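Local coordinates for protein rubber oxygenase (Streptomyces sp., PDB 5O1L) that cleaves the poly(cis-1,4-isoprene) of natural and synthetic rubber by adding oxygen across its double bonds, using a non-covalently bound b-type heme, at residues G324-Y329 and T353-L358; V359-R362 and L368-V371; P61-V66 and T194-A199; A74-L79 and I398-V403; T230-A235 and A284-V289. All coordinates share one frame; numbering follows the deposited sequence.

In the fold
All five contacts belong to one mainly helical chain with one heme. Interactions 3 and 4 touch through Met196 and Val197, with centres about 10 Å apart. Their segments alternate along the chain. Together they bring helices 59-68 and 72-79 and the C-terminal tail onto the heme-ligand helix 187-204. Interactions 1 and 2 share helix 345-362, with centres about 13 Å apart. The centres of interactions 1 and 3 are about 41 Å apart, on opposite sides of the chain's centre. Interaction 5 lies nearer the centre. Along the chain, interactions 3, 5, 1 and 2 close in that order. Interaction 4 joins helix 72-79 to the C-terminal tail, so 5, 1 and 2 fall inside its loop.

Interaction 1 (G324-Y329 and T353-L358); sequences GAFSRY and TAWPLL
Phe326 and Tyr329 both reach Trp355, and they meet it in different ways. The rim of Phe326 points at the indole face in a T-shaped (edge-to-face) pair. The Phe326 ring and the six-membered ring of Trp355 have centroids 5.1 Å apart and planes at 69°. The nearest atoms are Phe326 CE1 and Trp355 CE2, at 3.9 Å. Tyr329 comes to the indole edge instead. Its CE2 lies 3.7 Å from Trp355 CD1, and its OH is 3.6 Å from the same carbon. Tyr329 OH also touches Pro356 CD at 4.0 Å.

All three aromatic side chains have CG anti to the backbone N (chi1 of Trp355 is -180°). This carries the rings into the gap between the helices. The axes of the two segments come no closer than 12.6 Å. The backbones themselves do not meet, so large side chains span the distance.

Farther out, Trp245 meets both Tyr329 and Trp355, edge-to-face with the latter. Leu382 of helix 373-393 touches both Phe326 and Trp355. Arg328, on the same helix as Phe326 and Tyr329, makes salt bridges to Asp337 and Glu348. The contact is an aromatic cluster between segments of helices 320-331 and 345-362 that cross at 81°, in the helical catalytic domain.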
# COMPACT_ATOMS: atom_id res chain seq x y z
N GLY A 324 -2.75 3.67 -20.01
CA GLY A 324 -3.64 4.73 -19.82
C GLY A 324 -5.08 4.29 -19.82
O GLY A 324 -5.86 4.73 -18.98
N ALA A 325 -5.43 3.48 -20.80
CA ALA A 325 -6.79 3.07 -20.94
C ALA A 325 -7.21 2.19 -19.77
O ALA A 325 -8.26 2.39 -19.25
CB ALA A 325 -7.00 2.35 -22.27
N PHE A 326 -6.39 1.22 -19.43
CA PHE A 326 -6.74 0.33 -18.33
C PHE A 326 -6.73 1.07 -17.00
O PHE A 326 -7.61 0.83 -16.14
CB PHE A 326 -5.83 -0.90 -18.29
CG PHE A 326 -6.34 -1.96 -17.34
CD1 PHE A 326 -7.44 -2.68 -17.71
CD2 PHE A 326 -5.74 -2.15 -16.16
CE1 PHE A 326 -7.96 -3.64 -16.89
CE2 PHE A 326 -6.32 -3.11 -15.26
CZ PHE A 326 -7.39 -3.76 -15.65
N SER A 327 -5.81 2.02 -16.84
CA SER A 327 -5.78 2.76 -15.57
C SER A 327 -6.99 3.72 -15.44
O SER A 327 -7.56 3.92 -14.37
CB SER A 327 -4.50 3.51 -15.45
OG SER A 327 -3.43 2.59 -15.45
N ARG A 328 -7.44 4.34 -16.52
CA ARG A 328 -8.59 5.15 -16.51
C ARG A 328 -9.81 4.33 -16.25
O ARG A 328 -10.71 4.75 -15.52
CB ARG A 328 -8.75 5.93 -17.85
CG ARG A 328 -7.74 7.04 -17.95
CD ARG A 328 -7.84 7.79 -19.27
NE ARG A 328 -9.09 8.45 -19.31
CZ ARG A 328 -9.40 9.61 -18.71
NH1 ARG A 328 -8.50 10.38 -18.19
NH2 ARG A 328 -10.67 9.99 -18.70
N TYR A 329 -9.90 3.13 -16.81
CA TYR A 329 -11.03 2.24 -16.55
C TYR A 329 -11.06 1.88 -15.05
O TYR A 329 -12.16 1.79 -14.48
CB TYR A 329 -10.81 1.01 -17.40
CG TYR A 329 -11.75 -0.13 -17.08
CD1 TYR A 329 -13.08 -0.03 -17.32
CD2 TYR A 329 -11.26 -1.32 -16.57
CE1 TYR A 329 -13.93 -1.07 -16.99
CE2 TYR A 329 -12.07 -2.38 -16.30
CZ TYR A 329 -13.37 -2.27 -16.52
OH TYR A 329 -14.20 -3.35 -16.20
N THR A 353 -16.59 -2.92 -22.04
CA THR A 353 -17.52 -3.90 -22.56
C THR A 353 -17.02 -5.32 -22.42
O THR A 353 -17.85 -6.24 -22.29
CB THR A 353 -18.07 -3.60 -23.97
OG1 THR A 353 -17.09 -3.70 -24.94
CG2 THR A 353 -18.55 -2.21 -23.98
N ALA A 354 -15.71 -5.55 -22.47
CA ALA A 354 -15.24 -6.93 -22.55
C ALA A 354 -14.42 -7.39 -21.38
O ALA A 354 -14.31 -8.61 -21.16
CB ALA A 354 -14.43 -7.13 -23.82
N TRP A 355 -13.84 -6.51 -20.58
CA TRP A 355 -13.04 -6.99 -19.46
C TRP A 355 -13.89 -7.82 -18.50
O TRP A 355 -13.40 -8.87 -18.06
CB TRP A 355 -12.37 -5.83 -18.69
CG TRP A 355 -11.52 -6.24 -17.50
CD1 TRP A 355 -11.76 -6.02 -16.14
CD2 TRP A 355 -10.24 -6.87 -17.58
NE1 TRP A 355 -10.73 -6.54 -15.45
CE2 TRP A 355 -9.76 -7.02 -16.28
CE3 TRP A 355 -9.44 -7.28 -18.63
CZ2 TRP A 355 -8.53 -7.62 -16.00
CZ3 TRP A 355 -8.17 -7.90 -18.34
CH2 TRP A 355 -7.78 -8.08 -17.04
N PRO A 356 -15.15 -7.45 -18.24
CA PRO A 356 -15.93 -8.34 -17.34
C PRO A 356 -16.17 -9.72 -17.95
O PRO A 356 -16.41 -10.66 -17.21
CB PRO A 356 -17.22 -7.58 -17.13
CG PRO A 356 -16.96 -6.17 -17.51
CD PRO A 356 -15.81 -6.16 -18.47
N LEU A 357 -16.13 -9.85 -19.27
CA LEU A 357 -16.27 -11.15 -19.91
C LEU A 357 -15.05 -11.98 -19.71
O LEU A 357 -15.15 -13.19 -19.48
CB LEU A 357 -16.61 -11.04 -21.41
CG LEU A 357 -17.89 -10.23 -21.70
CD1 LEU A 357 -17.93 -9.96 -23.18
CD2 LEU A 357 -19.05 -11.07 -21.18
N LEU A 358 -13.89 -11.34 -19.79
CA LEU A 358 -12.64 -12.08 -19.55
C LEU A 358 -12.64 -12.55 -18.11
O LEU A 358 -12.27 -13.66 -17.82
CB LEU A 358 -11.45 -11.19 -19.79
CG LEU A 358 -10.83 -11.36 -21.18
CD1 LEU A 358 -11.72 -10.79 -22.21
CD2 LEU A 358 -9.41 -10.79 -21.29

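Interaction 2 (V359-R362 and L368-V371); sequences VAFR and LPAV
Phe361 packs against Leu368 and Pro369, and the side-chain contacts are apolar. One part is a CH-pi interaction. Leu368 CD1 sits over one face of the Phe361 ring, 4.0 Å from its centroid and 23° off the ring normal. It is shifted toward the rim, where it comes within 3.7 Å of Phe361 CZ. The side chain of Leu368 has CG anti to its own backbone N (chi1 179°), which brings CD1 over the ring near its rim.

The other part is ordinary van der Waals packing. The backbone of Leu368 runs close to the ring, with its CA 3.6 Å from Phe361 CD1. Pro369 meets the base of the aromatic side chain: its CD is 3.8 Å from Phe361 CB. The phenyl is therefore touched at both its root and its far end.

Phe361 CE2 lies over one face of the Arg362 guanidinium, toward its rim, 3.7 Å above the plane. Arg362 NH2 also forms a salt bridge to Glu379 of the next helix.

This is a surface contact. It folds the connection after helix 345-362 back against that helix's C-terminal turn. Trp376 of helix 373-393 touches Phe361, Arg362 and Leu368 and ties both segments to the following helix.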
# COMPACT_ATOMS: atom_id res chain seq x y z
N VAL A 359 -13.08 -11.67 -17.18
CA VAL A 359 -13.10 -12.07 -15.79
C VAL A 359 -14.04 -13.26 -15.59
O VAL A 359 -13.70 -14.25 -14.93
CB VAL A 359 -13.49 -10.87 -14.90
CG1 VAL A 359 -13.68 -11.34 -13.47
CG2 VAL A 359 -12.36 -9.80 -15.01
N ALA A 360 -15.27 -13.16 -16.14
CA ALA A 360 -16.18 -14.28 -16.00
C ALA A 360 -15.66 -15.57 -16.58
O ALA A 360 -15.88 -16.63 -16.06
CB ALA A 360 -17.51 -13.93 -16.62
N PHE A 361 -14.97 -15.47 -17.71
CA PHE A 361 -14.35 -16.67 -18.30
C PHE A 361 -13.29 -17.24 -17.34
O PHE A 361 -13.23 -18.45 -17.11
CB PHE A 361 -13.69 -16.30 -19.64
CG PHE A 361 -12.90 -17.40 -20.24
CD1 PHE A 361 -13.55 -18.53 -20.64
CD2 PHE A 361 -11.54 -17.26 -20.40
CE1 PHE A 361 -12.83 -19.59 -21.18
CE2 PHE A 361 -10.81 -18.29 -21.01
CZ PHE A 361 -11.44 -19.44 -21.33
N ARG A 362 -12.42 -16.38 -16.81
CA ARG A 362 -11.36 -16.88 -15.90
C ARG A 362 -11.90 -17.46 -14.60
O ARG A 362 -11.30 -18.33 -14.03
CB ARG A 362 -10.36 -15.80 -15.63
CG ARG A 362 -9.57 -15.34 -16.87
CD ARG A 362 -8.86 -16.46 -17.47
NE ARG A 362 -8.05 -15.94 -18.60
CZ ARG A 362 -7.45 -16.77 -19.46
NH1 ARG A 362 -7.53 -18.06 -19.28
NH2 ARG A 362 -6.74 -16.24 -20.40
N LEU A 368 -15.62 -19.45 -23.40
CA LEU A 368 -14.72 -18.53 -24.00
C LEU A 368 -15.44 -17.44 -24.84
O LEU A 368 -16.14 -17.79 -25.81
CB LEU A 368 -13.79 -19.32 -24.92
CG LEU A 368 -12.78 -18.46 -25.64
CD1 LEU A 368 -11.72 -18.06 -24.74
CD2 LEU A 368 -12.27 -19.19 -26.88
N PRO A 369 -15.30 -16.16 -24.49
CA PRO A 369 -16.07 -15.13 -25.09
C PRO A 369 -15.39 -14.58 -26.31
O PRO A 369 -14.17 -14.53 -26.39
CB PRO A 369 -16.16 -14.05 -23.98
CG PRO A 369 -14.89 -14.20 -23.23
CD PRO A 369 -14.59 -15.68 -23.26
N ALA A 370 -16.19 -14.14 -27.27
CA ALA A 370 -15.69 -13.50 -28.48
C ALA A 370 -15.47 -12.05 -28.15
O ALA A 370 -16.41 -11.30 -27.95
CB ALA A 370 -16.78 -13.58 -29.58
N VAL A 371 -14.25 -11.67 -27.90
CA VAL A 371 -13.92 -10.29 -27.57
C VAL A 371 -12.82 -9.85 -28.53
O VAL A 371 -12.15 -10.65 -29.13
CB VAL A 371 -13.46 -10.12 -26.08
CG1 VAL A 371 -14.58 -10.51 -25.09
CG2 VAL A 371 -12.27 -10.98 -25.76

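Interaction 3 (P61-V66 and T194-A199); sequences PVLAAV and TRMVHA. With HEM (protoporphyrin IX containing Fe), chain C.
Leu63 packs directly on the backbone of the helix that carries the heme ligand. Its CG lies 3.5 Å from the carbonyl oxygen Met196 O, closer than any side-chain pair of this contact. The small Ala199 allows a close approach. Leu63 CB meets Ala199 CB at 3.8 Å, and the two CA atoms are only 6.0 Å apart. The CD2 branch of Leu63 reaches the start of the Met196 side chain, 4.1 Å from Met196 CB. The two side chains cross at about a right angle.

His198 points away from Leu63, toward the heme. Its NE2 binds the heme iron at 2.0 Å as an axial ligand. A further ligand from elsewhere in the structure also binds the iron. Thr194, one turn earlier, packs on the His198 ring. Its CG2 methyl lies 3.5 Å above one face of that ring and also touches the porphyrin, 3.4 Å from HEM C4A. Val197 CG1 packs near the meso carbon HEM CHA at 3.7 Å.

Arg195 adds a polar tie: its guanidinium makes salt bridges to Asp56 and Glu58. With His198 turned to the heme and Ala199 turned to Leu63, helix 187-204 lies between the heme and helix 59-68. Leu97 of helix 95-104 and Leu79 of helix 72-79 pack on Met196.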
# COMPACT_ATOMS: atom_id res chain seq x y z
N PRO A 61 10.84 8.23 18.94
CA PRO A 61 12.02 8.65 19.73
C PRO A 61 13.21 7.71 19.55
O PRO A 61 14.36 8.19 19.61
CB PRO A 61 11.52 8.62 21.17
CG PRO A 61 10.20 7.90 21.15
CD PRO A 61 9.64 7.96 19.79
N VAL A 62 12.95 6.43 19.33
CA VAL A 62 14.03 5.47 19.11
C VAL A 62 14.78 5.78 17.85
O VAL A 62 16.05 5.83 17.81
CB VAL A 62 13.53 4.03 19.17
CG1 VAL A 62 14.68 3.08 18.79
CG2 VAL A 62 12.98 3.73 20.59
N LEU A 63 14.07 5.97 16.74
CA LEU A 63 14.71 6.27 15.49
C LEU A 63 15.42 7.60 15.46
O LEU A 63 16.48 7.73 14.85
CB LEU A 63 13.76 6.08 14.30
CG LEU A 63 13.78 4.67 13.71
CD1 LEU A 63 15.11 4.26 13.09
CD2 LEU A 63 13.32 3.66 14.71
N ALA A 64 14.86 8.59 16.17
CA ALA A 64 15.48 9.89 16.26
C ALA A 64 16.84 9.70 16.96
O ALA A 64 17.83 10.26 16.47
CB ALA A 64 14.60 10.84 17.05
N ALA A 65 16.89 8.90 18.01
CA ALA A 65 18.15 8.66 18.78
C ALA A 65 19.15 7.90 17.95
O ALA A 65 20.34 8.30 17.87
CB ALA A 65 17.87 7.95 20.06
N VAL A 66 18.71 6.86 17.24
CA VAL A 66 19.57 6.10 16.35
C VAL A 66 20.20 7.00 15.28
O VAL A 66 21.43 6.96 15.06
CB VAL A 66 18.82 4.89 15.76
CG1 VAL A 66 19.62 4.22 14.64
CG2 VAL A 66 18.47 3.92 16.90
N THR A 194 9.55 -1.22 7.89
CA THR A 194 8.78 -0.10 7.40
C THR A 194 8.45 0.86 8.49
O THR A 194 8.52 2.08 8.33
CB THR A 194 7.53 -0.60 6.65
OG1 THR A 194 7.91 -1.47 5.55
CG2 THR A 194 6.66 0.61 6.21
N ARG A 195 7.99 0.31 9.64
CA ARG A 195 7.71 1.16 10.78
C ARG A 195 8.91 2.02 11.17
O ARG A 195 8.80 3.21 11.48
CB ARG A 195 7.22 0.27 11.90
CG ARG A 195 6.73 0.91 13.11
CD ARG A 195 6.00 -0.05 13.98
NE ARG A 195 5.69 0.69 15.13
CZ ARG A 195 5.33 0.21 16.29
NH1 ARG A 195 5.28 -1.06 16.46
NH2 ARG A 195 5.10 1.04 17.30
N MET A 196 10.09 1.42 11.10
CA MET A 196 11.33 2.13 11.43
C MET A 196 11.68 3.18 10.33
O MET A 196 12.06 4.32 10.69
CB MET A 196 12.50 1.16 11.58
CG MET A 196 12.38 0.19 12.72
SD MET A 196 13.62 -1.16 12.65
CE MET A 196 15.10 -0.21 12.44
N VAL A 197 11.51 2.83 9.06
CA VAL A 197 11.70 3.79 7.97
C VAL A 197 10.78 4.99 8.19
O VAL A 197 11.19 6.16 8.13
CB VAL A 197 11.50 3.20 6.58
CG1 VAL A 197 11.51 4.30 5.53
CG2 VAL A 197 12.55 2.17 6.32
N HIS A 198 9.46 4.75 8.42
CA HIS A 198 8.56 5.84 8.59
C HIS A 198 9.01 6.71 9.78
O HIS A 198 8.89 7.92 9.69
CB HIS A 198 7.13 5.29 8.77
CG HIS A 198 6.49 4.79 7.52
ND1 HIS A 198 5.38 3.97 7.57
CD2 HIS A 198 6.73 5.04 6.20
CE1 HIS A 198 5.00 3.74 6.32
NE2 HIS A 198 5.80 4.34 5.46
N ALA A 199 9.41 6.11 10.88
CA ALA A 199 9.85 6.84 12.03
C ALA A 199 11.09 7.72 11.71
O ALA A 199 11.17 8.88 12.16
CB ALA A 199 10.09 5.89 13.17
CHA HEM C . 8.81 4.04 3.04
CHB HEM C . 5.05 1.14 3.04
CHC HEM C . 2.22 4.81 4.26
CHD HEM C . 5.81 7.79 3.24
C1A HEM C . 8.00 2.97 3.00
C2A HEM C . 8.51 1.64 2.75
C3A HEM C . 7.44 0.83 2.71
C4A HEM C . 6.30 1.58 2.98
CMA HEM C . 7.52 -0.65 2.43
CAA HEM C . 9.98 1.20 2.53
CBA HEM C . 10.37 1.43 1.06
CGA HEM C . 11.59 0.63 0.75
O1A HEM C . 12.63 1.15 1.15
O2A HEM C . 11.47 -0.50 0.14
C1B HEM C . 3.94 1.89 3.41
C2B HEM C . 2.65 1.32 3.56
C3B HEM C . 1.83 2.29 3.92
C4B HEM C . 2.61 3.52 3.98
CMB HEM C . 2.26 -0.13 3.37
CAB HEM C . 0.44 2.37 4.31
CBB HEM C . -0.49 1.30 4.39
C1C HEM C . 2.96 5.97 4.09
C2C HEM C . 2.34 7.29 4.13
C3C HEM C . 3.39 8.11 3.86
C4C HEM C . 4.54 7.27 3.59
CMC HEM C . 0.93 7.61 4.51
CAC HEM C . 3.36 9.57 3.75
CBC HEM C . 2.36 10.49 4.07
C1D HEM C . 6.93 7.02 3.09
C2D HEM C . 8.28 7.57 2.87
C3D HEM C . 9.13 6.55 2.81
C4D HEM C . 8.32 5.35 3.03
CMD HEM C . 8.53 9.02 2.67
CAD HEM C . 10.65 6.61 2.55
CBD HEM C . 10.85 6.62 1.04
CGD HEM C . 12.35 6.76 0.75
O1D HEM C . 12.90 5.82 0.14
O2D HEM C . 13.04 7.75 1.11
NA HEM C . 6.65 2.91 3.17
NB HEM C . 3.84 3.21 3.65
NC HEM C . 4.28 5.95 3.74
ND HEM C . 7.02 5.68 3.26
FE HEM C . 5.46 4.45 3.48

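Interaction 4 (A74-L79 and I398-V403); sequences AVNALL and IDIPDV
Asn76 grips the backbone of Ile400 with both ends of its side-chain amide. Its OD1 accepts from Ile400 N at 2.9 Å, with the donor tilted 26° from the carbonyl plane. Its ND2 donates to Ile400 O at 3.0 Å. This second bond is nearly straight, 172° at the hydrogen, and uses a lone pair in the carbonyl plane. It also leaves in the plane of the Asn76 amide. Two bonds to one residue fix the rotation of the amide and satisfy the backbone N-H and C=O of Ile400 together.

The tight side continues with carbon packing, where Ile400 CD1 meets Val75 CG1 at 3.7 Å. Beside the first hydrogen bond, Ile400 CB makes a close contact with Asn76 OD1 at 3.5 Å. Ile400 is buried.

The Asp399 side is looser and faces solvent. Asp399 is exposed, and its side chain runs past Asn76, with CB 3.7 Å from Asn76 ND2. A water donates to Asp399 OD1 at 2.6 Å and to Asn76 O at 2.7 Å. It bridges the carboxylate to the helix backbone.

The segment 398-403 is the irregular tail after helix 373-393, held here against helix 72-79. Ile400 also packs on Leu63 of helix 59-68 and on Met196 and Ala200 of helix 187-204. Ile398, at the start of the segment, touches the heme and Val197, so the tail passes from the cofactor to helices 59-68 and 72-79.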
# COMPACT_ATOMS: atom_id res chain seq x y z
N ALA A 74 25.65 1.22 10.59
CA ALA A 74 25.82 -0.05 11.29
C ALA A 74 24.51 -0.79 11.45
O ALA A 74 24.44 -1.96 11.16
CB ALA A 74 26.46 0.15 12.65
N VAL A 75 23.49 -0.07 11.89
CA VAL A 75 22.15 -0.66 11.96
C VAL A 75 21.71 -1.19 10.63
O VAL A 75 21.20 -2.30 10.56
CB VAL A 75 21.12 0.35 12.53
CG1 VAL A 75 19.69 -0.21 12.36
CG2 VAL A 75 21.34 0.59 13.97
N ASN A 76 21.90 -0.48 9.53
CA ASN A 76 21.50 -1.05 8.23
C ASN A 76 22.24 -2.32 7.94
O ASN A 76 21.71 -3.26 7.42
CB ASN A 76 21.59 -0.06 7.12
CG ASN A 76 20.44 0.94 7.13
OD1 ASN A 76 19.35 0.66 7.71
ND2 ASN A 76 20.67 2.11 6.54
N ALA A 77 23.55 -2.33 8.22
CA ALA A 77 24.32 -3.52 7.94
C ALA A 77 23.92 -4.72 8.82
O ALA A 77 23.94 -5.82 8.36
CB ALA A 77 25.81 -3.19 8.14
N LEU A 78 23.53 -4.47 10.06
CA LEU A 78 23.00 -5.54 10.93
C LEU A 78 21.66 -6.02 10.46
O LEU A 78 21.41 -7.21 10.32
CB LEU A 78 22.89 -5.02 12.34
CG LEU A 78 24.22 -4.87 13.04
CD1 LEU A 78 24.05 -3.96 14.25
CD2 LEU A 78 24.74 -6.28 13.38
N LEU A 79 20.79 -5.09 10.10
CA LEU A 79 19.43 -5.47 9.71
C LEU A 79 19.34 -6.13 8.37
O LEU A 79 18.38 -6.87 8.12
CB LEU A 79 18.49 -4.30 9.84
CG LEU A 79 18.29 -4.02 11.36
CD1 LEU A 79 17.25 -2.96 11.49
CD2 LEU A 79 17.96 -5.20 12.29
N ILE A 398 15.26 -3.35 3.09
CA ILE A 398 14.72 -2.04 3.42
C ILE A 398 15.69 -1.39 4.37
O ILE A 398 15.93 -1.90 5.49
CB ILE A 398 13.34 -2.19 4.06
CG1 ILE A 398 12.37 -2.80 3.08
CG2 ILE A 398 12.83 -0.87 4.64
CD1 ILE A 398 11.00 -3.10 3.70
N ASP A 399 16.26 -0.27 3.94
CA ASP A 399 17.26 0.45 4.75
C ASP A 399 16.64 1.67 5.40
O ASP A 399 15.82 2.33 4.80
CB ASP A 399 18.40 0.93 3.88
CG ASP A 399 19.35 -0.22 3.43
OD1 ASP A 399 19.55 -1.27 4.14
OD2 ASP A 399 19.96 -0.02 2.36
N ILE A 400 17.11 2.00 6.56
CA ILE A 400 16.73 3.22 7.26
C ILE A 400 17.42 4.36 6.57
O ILE A 400 18.62 4.27 6.30
CB ILE A 400 17.16 3.18 8.74
CG1 ILE A 400 16.53 2.01 9.45
CG2 ILE A 400 16.84 4.52 9.46
CD1 ILE A 400 17.03 1.82 10.85
N PRO A 401 16.72 5.45 6.24
CA PRO A 401 17.42 6.61 5.67
C PRO A 401 18.18 7.38 6.75
O PRO A 401 17.88 7.31 7.93
CB PRO A 401 16.28 7.50 5.18
CG PRO A 401 15.09 7.07 5.97
CD PRO A 401 15.24 5.61 6.27
N ASP A 402 19.11 8.22 6.35
CA ASP A 402 19.82 9.07 7.32
C ASP A 402 19.87 10.53 6.81
O ASP A 402 19.12 10.90 5.87
CB ASP A 402 21.21 8.42 7.44
CG ASP A 402 21.97 8.84 8.70
OD1 ASP A 402 21.44 9.62 9.52
OD2 ASP A 402 23.13 8.36 8.83
N VAL A 403 20.71 11.37 7.40
CA VAL A 403 21.13 12.70 6.83
C VAL A 403 20.08 13.77 7.03
O VAL A 403 20.33 14.76 7.72
CB VAL A 403 21.65 12.68 5.35
CG1 VAL A 403 22.58 11.51 5.10
CG2 VAL A 403 20.54 12.77 4.29
O HOH W 1 19.39 -3.01 6.03

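Interaction 5 (T230-A235 and A284-V289); sequences TWHSLA and AQSKQV
His232 presents one ring face to the backbone of segment 284-289 and one ring edge to Gln285. At the edge, NE2 donates to Gln285 OE1 at 2.8 Å. The bond is almost straight, 175° at the hydrogen. It lies in the ring plane and meets a lone pair in the plane of the amide carbonyl. Ring and amide planes stand nearly at right angles. Gln285 gets there as an extended chain, its CG anti to the backbone N (chi1 -177°).

Ser286 N lies over the centre of the ring face, 3.9 Å above the plane. Ser286 CB approaches ND1 of His232 at 3.7 Å. Trp231 CE3 lies over the opposite face, toward its rim. Val289 CG2 adds a carbon contact to His232 CD2 at 3.9 Å.

A water donates to His232 O and is also hydrogen-bonded to Ser286 OG. Outside the pair, His232 ND1 bonds Thr236 and Gln285 NE2 bonds Thr35. Both ring nitrogens are thus engaged, which fixes the ring's rotation.

Thr230, two residues before His232, touches the heme. The contact is a buried crossing of helices 224-244 and 279-289, with segment axes at -126° and one direct hydrogen bond set in side-chain packing, within the heme-binding helical catalytic domain.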
# COMPACT_ATOMS: atom_id res chain seq x y z
N THR A 230 -3.81 5.97 3.01
CA THR A 230 -3.06 5.12 2.11
C THR A 230 -3.62 3.66 2.18
O THR A 230 -3.80 2.97 1.15
CB THR A 230 -1.56 5.26 2.36
OG1 THR A 230 -1.24 6.58 1.89
CG2 THR A 230 -0.83 4.22 1.58
N TRP A 231 -3.92 3.19 3.40
CA TRP A 231 -4.51 1.86 3.54
C TRP A 231 -5.83 1.72 2.71
O TRP A 231 -6.06 0.71 2.05
CB TRP A 231 -4.80 1.65 5.03
CG TRP A 231 -5.21 0.29 5.46
CD1 TRP A 231 -4.40 -0.68 6.01
CD2 TRP A 231 -6.52 -0.27 5.53
NE1 TRP A 231 -5.13 -1.78 6.39
CE2 TRP A 231 -6.44 -1.57 6.08
CE3 TRP A 231 -7.78 0.17 5.15
CZ2 TRP A 231 -7.56 -2.33 6.34
CZ3 TRP A 231 -8.88 -0.62 5.38
CH2 TRP A 231 -8.78 -1.86 5.93
N HIS A 232 -6.67 2.77 2.72
CA HIS A 232 -7.91 2.75 1.95
C HIS A 232 -7.65 2.73 0.45
O HIS A 232 -8.44 2.15 -0.28
CB HIS A 232 -8.78 3.89 2.35
CG HIS A 232 -9.46 3.63 3.64
ND1 HIS A 232 -10.30 2.59 3.88
CD2 HIS A 232 -9.37 4.31 4.83
CE1 HIS A 232 -10.71 2.64 5.14
NE2 HIS A 232 -10.18 3.70 5.72
N SER A 233 -6.54 3.31 0.02
CA SER A 233 -6.14 3.31 -1.41
C SER A 233 -5.65 1.94 -1.84
O SER A 233 -5.61 1.72 -3.05
CB SER A 233 -5.08 4.36 -1.68
OG SER A 233 -3.79 3.95 -1.35
N LEU A 234 -5.41 1.07 -0.90
CA LEU A 234 -4.96 -0.29 -1.10
C LEU A 234 -6.07 -1.24 -0.81
O LEU A 234 -6.83 -1.56 -1.73
CB LEU A 234 -3.72 -0.57 -0.20
CG LEU A 234 -2.49 0.19 -0.67
CD1 LEU A 234 -1.45 0.33 0.44
CD2 LEU A 234 -1.89 -0.54 -1.86
N ALA A 235 -6.28 -1.68 0.41
CA ALA A 235 -7.28 -2.70 0.76
C ALA A 235 -8.70 -2.38 0.26
O ALA A 235 -9.32 -3.16 -0.42
CB ALA A 235 -7.31 -2.90 2.23
N ALA A 284 -17.25 2.88 4.45
CA ALA A 284 -17.76 4.22 4.78
C ALA A 284 -16.66 5.21 5.07
O ALA A 284 -16.72 6.35 4.63
CB ALA A 284 -18.67 4.08 5.97
N GLN A 285 -15.61 4.76 5.74
CA GLN A 285 -14.47 5.61 6.03
C GLN A 285 -13.73 6.09 4.78
O GLN A 285 -13.39 7.24 4.66
CB GLN A 285 -13.56 5.00 7.02
CG GLN A 285 -12.38 5.84 7.43
CD GLN A 285 -11.62 5.23 8.52
OE1 GLN A 285 -10.75 4.39 8.34
NE2 GLN A 285 -12.06 5.50 9.76
N SER A 286 -13.48 5.18 3.84
CA SER A 286 -12.81 5.55 2.59
C SER A 286 -13.52 6.71 1.89
O SER A 286 -12.85 7.61 1.40
CB SER A 286 -12.74 4.32 1.74
OG SER A 286 -12.03 4.69 0.52
N LYS A 287 -14.86 6.67 1.89
CA LYS A 287 -15.60 7.74 1.22
C LYS A 287 -15.35 9.08 1.85
O LYS A 287 -15.36 10.08 1.14
CB LYS A 287 -17.09 7.42 1.24
CG LYS A 287 -17.45 6.35 0.28
CD LYS A 287 -18.96 5.99 0.38
CE LYS A 287 -19.33 4.89 -0.62
NZ LYS A 287 -18.82 3.52 -0.26
N GLN A 288 -15.10 9.12 3.16
CA GLN A 288 -14.90 10.36 3.87
C GLN A 288 -13.46 10.80 3.92
O GLN A 288 -13.16 11.99 3.98
CB GLN A 288 -15.38 10.21 5.29
CG GLN A 288 -15.87 11.50 5.89
CD GLN A 288 -16.42 11.20 7.26
OE1 GLN A 288 -17.52 10.68 7.44
NE2 GLN A 288 -15.64 11.50 8.22
N VAL A 289 -12.52 9.87 3.99
CA VAL A 289 -11.13 10.23 4.21
C VAL A 289 -10.20 10.11 3.04
O VAL A 289 -9.15 10.72 3.08
CB VAL A 289 -10.49 9.50 5.39
CG1 VAL A 289 -11.36 9.62 6.65
CG2 VAL A 289 -10.21 8.07 5.07
O HOH W 2 -11.00 2.98 -1.30